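Local coordinates for spore germination protein B3 (Bacillus subtilis subsp. subtilis, PDB 3N54) that takes part in the spore germination response to the mixture of L-asparagine, glucose, fructose and potassium ions, as a lipoprotein subunit of a germinant receptor, at residues H223-E228 with E277-K282; L204-G209 with I249-K254. All coordinates share one frame; numbering follows the deposited sequence.

Interaction 1: H223-E228 with E277-K282; sequences HPITFE and ENIFEK
Phe280 reaches from helix 271-299 to strand 223-240 and meets Ile225 and Phe227 there. Its CB starts the side chain toward the strand, and CG, anti to the carbonyl carbon (chi1 -65°), carries the ring to Phe227, with one face turned to Phe227 CB. Phe280 CG meets Phe227 CB, 3.9 Å away; that CB sits over the ring centre, 3.5 Å from the centroid, in a CH-pi contact. CD1, like CG, has Phe227 CB for its neighbour. CD2 and CE2 also approach Phe227 CD1, while CE1 lies beside Phe227 N. At the tip, CZ is 3.8 Å from Ile225 CD1 and close to the carbonyl carbon of Thr226. The ring planes of Phe227 and Phe280 are inclined at 39°, an oblique meeting.

This is helix-on-sheet packing, a worked case of a helix received by alternate residues on one side of a strand, here Ile225 and Phe227; the axes of 277-282 and 223-228 are 74° apart. Strand 333-342 adds Phe340, whose ring meets that of Phe227 and which also touches Phe280.

Ile225 sets off toward the helix, and its CD1 lies 4.3 Å from Ile279 CG2. Glu277 and Glu281 instead accept hydrogen bonds through OE2 from the backbone N of Ile342 and Phe340.

Interaction 2: L204-G209 with I249-K254; sequences LSWVMG and ISVKTK
The last turn of helix 198-208 crosses strand 249-254 at 100°, with the axes 8.8 Å apart and the CA atoms of Val207 and Val251 the nearest pair, 6.3 Å from each other. Three alternate residues of the strand, Ile249, Val251 and Thr253, face the helix. At one end Val207 CG1 meets Ile249 CG2 at 3.8 Å, the two side chains crossing at about a right angle. Val251 divides its branches: CG2 packs against the backbone of Val207, close to its CA and 3.7 Å from its carbonyl O, whereas CG1 approaches Trp206 CD1.

Trp206 has CG anti to its own N (chi1 -163°), which carries the indole out to Thr253. There Trp206 NE1 donates a hydrogen bond to Thr253 OG1, 3.1 Å long and nearly straight at 164°, with the oxygen close to the ring plane. Thr253 CG2 lies 4.0 Å from Trp206 CZ2. The carbonyl of Val207 is hydrogen-bonded to the hydroxyl of Thr234 on the adjacent strand. Gly209 ends the helix in a Schellman motif.

In a largely apolar contact, the buried indole N-H thus has an acceptor within the sheet, and the near-linear, in-plane bond restrains the turn of the ring; the same hydroxyl is also bonded to Ser232 OG, so the threonine oxygen has two polar partners.

Following the chain, helix 198-208 comes first, then strand 223-240, strand 245-258 and helix 271-299. Interaction 2 closes the loop from 204-209 to 249-254, with 39 residues between; interaction 1 opens inside that span at 223-228 and closes beyond it at 277-282, after 48 residues, so the two cross and neither nests in the other. Both end on one sheet, on its neighbouring strands 223-240 and 245-258, and tie to it two helices distant in sequence. Their centres are about 15 Å apart, yet they touch: Phe227 CE2 lies 3.9 Å from Thr253 CG2 and 4.0 Å from Trp206 CZ2, so the two contacts share a packing surface within the C-terminal region.

Interaction 1: H223-E228 with E277-K282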
loop_
_atom_site.group_PDB
_atom_site.type_symbol
_atom_site.label_atom_id
_atom_site.label_comp_id
_atom_site.label_asym_id
_atom_site.label_seq_id
_atom_site.Cartn_x
_atom_site.Cartn_y
_atom_site.Cartn_z
ATOM N N HIS A 223 11.578 24.757 22.153
ATOM C CA HIS A 223 12.899 24.256 21.764
ATOM C C HIS A 223 12.806 22.911 21.065
ATOM O O HIS A 223 12.227 21.984 21.615
ATOM C CB HIS A 223 13.800 24.116 22.988
ATOM C CG HIS A 223 13.978 25.390 23.749
ATOM N ND1 HIS A 223 14.553 26.512 23.193
ATOM C CD2 HIS A 223 13.667 25.719 25.025
ATOM C CE1 HIS A 223 14.583 27.480 24.093
ATOM N NE2 HIS A 223 14.054 27.023 25.213
ATOM N N PRO A 224 13.381 22.795 19.853
ATOM C CA PRO A 224 13.336 21.520 19.140
ATOM C C PRO A 224 13.946 20.351 19.912
ATOM O O PRO A 224 15.033 20.471 20.471
ATOM C CB PRO A 224 14.158 21.798 17.877
ATOM C CG PRO A 224 14.001 23.235 17.645
ATOM C CD PRO A 224 13.930 23.868 19.004
ATOM N N ILE A 225 13.220 19.242 19.959
ATOM C CA ILE A 225 13.728 18.000 20.529
ATOM C C ILE A 225 13.329 16.863 19.597
ATOM O O ILE A 225 12.231 16.872 19.038
ATOM C CB ILE A 225 13.226 17.747 21.972
ATOM C CG1 ILE A 225 11.697 17.793 22.053
ATOM C CG2 ILE A 225 13.832 18.772 22.928
ATOM C CD1 ILE A 225 11.153 17.457 23.428
ATOM N N THR A 226 14.235 15.911 19.407
ATOM C CA THR A 226 13.981 14.775 18.526
ATOM C C THR A 226 14.298 13.471 19.239
ATOM O O THR A 226 15.276 13.381 19.985
ATOM C CB THR A 226 14.803 14.869 17.227
ATOM O OG1 THR A 226 14.411 16.037 16.499
ATOM C CG2 THR A 226 14.567 13.665 16.354
ATOM N N PHE A 227 13.448 12.473 19.009
ATOM C CA PHE A 227 13.588 11.152 19.592
ATOM C C PHE A 227 13.731 10.130 18.464
ATOM O O PHE A 227 12.774 9.876 17.735
ATOM C CB PHE A 227 12.368 10.839 20.459
ATOM C CG PHE A 227 12.407 9.484 21.107
ATOM C CD1 PHE A 227 13.079 9.292 22.302
ATOM C CD2 PHE A 227 11.755 8.403 20.528
ATOM C CE1 PHE A 227 13.110 8.043 22.908
ATOM C CE2 PHE A 227 11.781 7.155 21.128
ATOM C CZ PHE A 227 12.459 6.976 22.322
ATOM N N GLU A 228 14.930 9.566 18.317
ATOM C CA GLU A 228 15.213 8.582 17.274
ATOM C C GLU A 228 15.048 7.171 17.831
ATOM O O GLU A 228 15.669 6.820 18.833
ATOM C CB GLU A 228 16.632 8.759 16.723
ATOM C CG GLU A 228 16.925 7.892 15.493
ATOM C CD GLU A 228 18.376 7.952 15.029
ATOM O OE1 GLU A 228 19.261 8.346 15.820
ATOM O OE2 GLU A 228 18.635 7.577 13.865
ATOM N N GLU A 277 10.389 12.395 27.894
ATOM C CA GLU A 277 9.735 11.140 27.545
ATOM C C GLU A 277 8.225 11.314 27.495
ATOM O O GLU A 277 7.570 10.829 26.570
ATOM C CB GLU A 277 10.100 10.048 28.552
ATOM C CG GLU A 277 11.518 9.549 28.386
ATOM C CD GLU A 277 12.026 8.720 29.553
ATOM O OE1 GLU A 277 11.295 8.538 30.551
ATOM O OE2 GLU A 277 13.179 8.253 29.464
ATOM N N ASN A 278 7.686 12.015 28.488
ATOM C CA ASN A 278 6.254 12.273 28.563
ATOM C C ASN A 278 5.766 13.078 27.358
ATOM O O ASN A 278 4.687 12.811 26.831
ATOM C CB ASN A 278 5.901 13.010 29.861
ATOM C CG ASN A 278 4.422 12.925 30.195
ATOM O OD1 ASN A 278 3.867 11.832 30.326
ATOM N ND2 ASN A 278 3.778 14.074 30.342
ATOM N N ILE A 279 6.568 14.052 26.926
ATOM C CA ILE A 279 6.227 14.883 25.771
ATOM C C ILE A 279 6.145 14.037 24.500
ATOM O O ILE A 279 5.185 14.152 23.740
ATOM C CB ILE A 279 7.240 16.030 25.564
ATOM C CG1 ILE A 279 7.181 17.012 26.735
ATOM C CG2 ILE A 279 6.951 16.775 24.272
ATOM C CD1 ILE A 279 8.167 18.153 26.627
ATOM N N PHE A 280 7.147 13.188 24.279
ATOM C CA PHE A 280 7.162 12.307 23.112
ATOM C C PHE A 280 6.012 11.303 23.163
ATOM O O PHE A 280 5.360 11.047 22.155
ATOM C CB PHE A 280 8.482 11.536 23.014
ATOM C CG PHE A 280 9.691 12.399 22.771
ATOM C CD1 PHE A 280 9.763 13.223 21.657
ATOM C CD2 PHE A 280 10.782 12.344 23.628
ATOM C CE1 PHE A 280 10.884 14.006 21.423
ATOM C CE2 PHE A 280 11.909 13.120 23.398
ATOM C CZ PHE A 280 11.959 13.954 22.293
ATOM N N GLU A 281 5.781 10.732 24.343
ATOM C CA GLU A 281 4.707 9.757 24.554
ATOM C C GLU A 281 3.343 10.340 24.226
ATOM O O GLU A 281 2.565 9.731 23.490
ATOM C CB GLU A 281 4.702 9.266 26.004
ATOM C CG GLU A 281 5.818 8.289 26.347
ATOM C CD GLU A 281 6.099 8.213 27.845
ATOM O OE1 GLU A 281 5.261 8.673 28.651
ATOM O OE2 GLU A 281 7.168 7.690 28.216
ATOM N N LYS A 282 3.060 11.516 24.778
ATOM C CA LYS A 282 1.779 12.188 24.553
ATOM C C LYS A 282 1.564 12.530 23.081
ATOM O O LYS A 282 0.444 12.442 22.584
ATOM C CB LYS A 282 1.661 13.455 25.408
ATOM C CG LYS A 282 1.352 13.197 26.881
ATOM C CD LYS A 282 1.188 14.511 27.649
ATOM C CE LYS A 282 0.523 14.294 28.997
ATOM N NZ LYS A 282 0.249 15.575 29.707
#

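Interaction 2: L204-G209 with I249-K254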
loop_
_atom_site.group_PDB
_atom_site.type_symbol
_atom_site.label_atom_id
_atom_site.label_comp_id
_atom_site.label_asym_id
_atom_site.label_seq_id
_atom_site.Cartn_x
_atom_site.Cartn_y
_atom_site.Cartn_z
ATOM N N LEU A 204 1.134 5.056 12.798
ATOM C CA LEU A 204 0.363 3.817 12.821
ATOM C C LEU A 204 1.290 2.622 12.969
ATOM O O LEU A 204 1.051 1.737 13.789
ATOM C CB LEU A 204 -0.476 3.697 11.547
ATOM C CG LEU A 204 -1.584 2.651 11.537
ATOM C CD1 LEU A 204 -2.509 2.815 12.742
ATOM C CD2 LEU A 204 -2.357 2.749 10.223
ATOM N N SER A 205 2.366 2.617 12.193
ATOM C CA SER A 205 3.357 1.544 12.253
ATOM C C SER A 205 4.056 1.455 13.611
ATOM O O SER A 205 4.414 0.363 14.057
ATOM C CB SER A 205 4.407 1.742 11.162
ATOM O OG SER A 205 5.372 0.701 11.207
ATOM N N TRP A 206 4.255 2.612 14.249
ATOM C CA TRP A 206 4.918 2.711 15.550
ATOM C C TRP A 206 4.073 2.057 16.630
ATOM O O TRP A 206 4.563 1.243 17.415
ATOM C CB TRP A 206 5.141 4.188 15.906
ATOM C CG TRP A 206 6.143 4.487 16.992
ATOM C CD1 TRP A 206 6.350 3.799 18.154
ATOM C CD2 TRP A 206 7.030 5.613 17.034
ATOM N NE1 TRP A 206 7.332 4.412 18.899
ATOM C CE2 TRP A 206 7.765 5.524 18.232
ATOM C CE3 TRP A 206 7.284 6.679 16.162
ATOM C CZ2 TRP A 206 8.737 6.461 18.583
ATOM C CZ3 TRP A 206 8.249 7.611 16.513
ATOM C CH2 TRP A 206 8.963 7.498 17.716
ATOM N N VAL A 207 2.801 2.434 16.669
ATOM C CA VAL A 207 1.870 1.936 17.675
ATOM C C VAL A 207 1.572 0.445 17.476
ATOM O O VAL A 207 1.437 -0.291 18.451
ATOM C CB VAL A 207 0.562 2.760 17.673
ATOM C CG1 VAL A 207 -0.443 2.200 18.670
ATOM C CG2 VAL A 207 0.863 4.226 18.001
ATOM N N MET A 208 1.496 0.003 16.221
ATOM C CA MET A 208 1.228 -1.403 15.914
ATOM C C MET A 208 2.458 -2.299 16.080
ATOM O O MET A 208 2.334 -3.520 16.053
ATOM C CB MET A 208 0.672 -1.545 14.495
ATOM C CG MET A 208 -0.673 -0.861 14.292
ATOM S SD MET A 208 -1.967 -1.456 15.391
ATOM C CE MET A 208 -2.072 -3.165 14.861
ATOM N N GLY A 209 3.640 -1.704 16.240
ATOM C CA GLY A 209 4.860 -2.482 16.485
ATOM C C GLY A 209 5.580 -2.992 15.249
ATOM O O GLY A 209 6.536 -3.752 15.362
ATOM N N ILE A 249 -3.540 -1.220 24.092
ATOM C CA ILE A 249 -2.283 -1.251 23.367
ATOM C C ILE A 249 -1.174 -0.659 24.220
ATOM O O ILE A 249 -1.290 0.461 24.720
ATOM C CB ILE A 249 -2.384 -0.470 22.048
ATOM C CG1 ILE A 249 -3.461 -1.095 21.155
ATOM C CG2 ILE A 249 -1.032 -0.437 21.344
ATOM C CD1 ILE A 249 -3.529 -0.512 19.755
ATOM N N SER A 250 -0.103 -1.425 24.379
ATOM C CA SER A 250 1.055 -1.009 25.142
ATOM C C SER A 250 2.210 -0.819 24.178
ATOM O O SER A 250 2.477 -1.692 23.360
ATOM C CB SER A 250 1.407 -2.067 26.187
ATOM O OG SER A 250 2.492 -1.648 26.994
ATOM N N VAL A 251 2.880 0.325 24.258
ATOM C CA VAL A 251 4.021 0.618 23.400
ATOM C C VAL A 251 5.231 0.927 24.270
ATOM O O VAL A 251 5.192 1.837 25.099
ATOM C CB VAL A 251 3.742 1.815 22.452
ATOM C CG1 VAL A 251 4.982 2.169 21.648
ATOM C CG2 VAL A 251 2.579 1.507 21.524
ATOM N N LYS A 252 6.292 0.148 24.092
ATOM C CA LYS A 252 7.551 0.368 24.785
ATOM C C LYS A 252 8.618 0.623 23.733
ATOM O O LYS A 252 8.865 -0.228 22.880
ATOM C CB LYS A 252 7.914 -0.835 25.656
ATOM C CG LYS A 252 7.014 -1.007 26.872
ATOM C CD LYS A 252 7.511 -2.122 27.790
ATOM C CE LYS A 252 6.739 -2.149 29.103
ATOM N NZ LYS A 252 7.296 -3.141 30.070
ATOM N N THR A 253 9.237 1.798 23.792
ATOM C CA THR A 253 10.226 2.206 22.805
ATOM C C THR A 253 11.473 2.774 23.472
ATOM O O THR A 253 11.377 3.578 24.396
ATOM C CB THR A 253 9.649 3.286 21.863
ATOM O OG1 THR A 253 8.349 2.891 21.409
ATOM C CG2 THR A 253 10.564 3.515 20.665
ATOM N N LYS A 254 12.637 2.341 22.998
ATOM C CA LYS A 254 13.918 2.860 23.453
ATOM C C LYS A 254 14.500 3.680 22.311
ATOM O O LYS A 254 14.397 3.280 21.150
ATOM C CB LYS A 254 14.864 1.722 23.839
ATOM C CG LYS A 254 14.409 0.910 25.045
ATOM C CD LYS A 254 15.436 -0.159 25.409
ATOM C CE LYS A 254 15.072 -0.894 26.696
ATOM N NZ LYS A 254 16.078 -1.939 27.049
#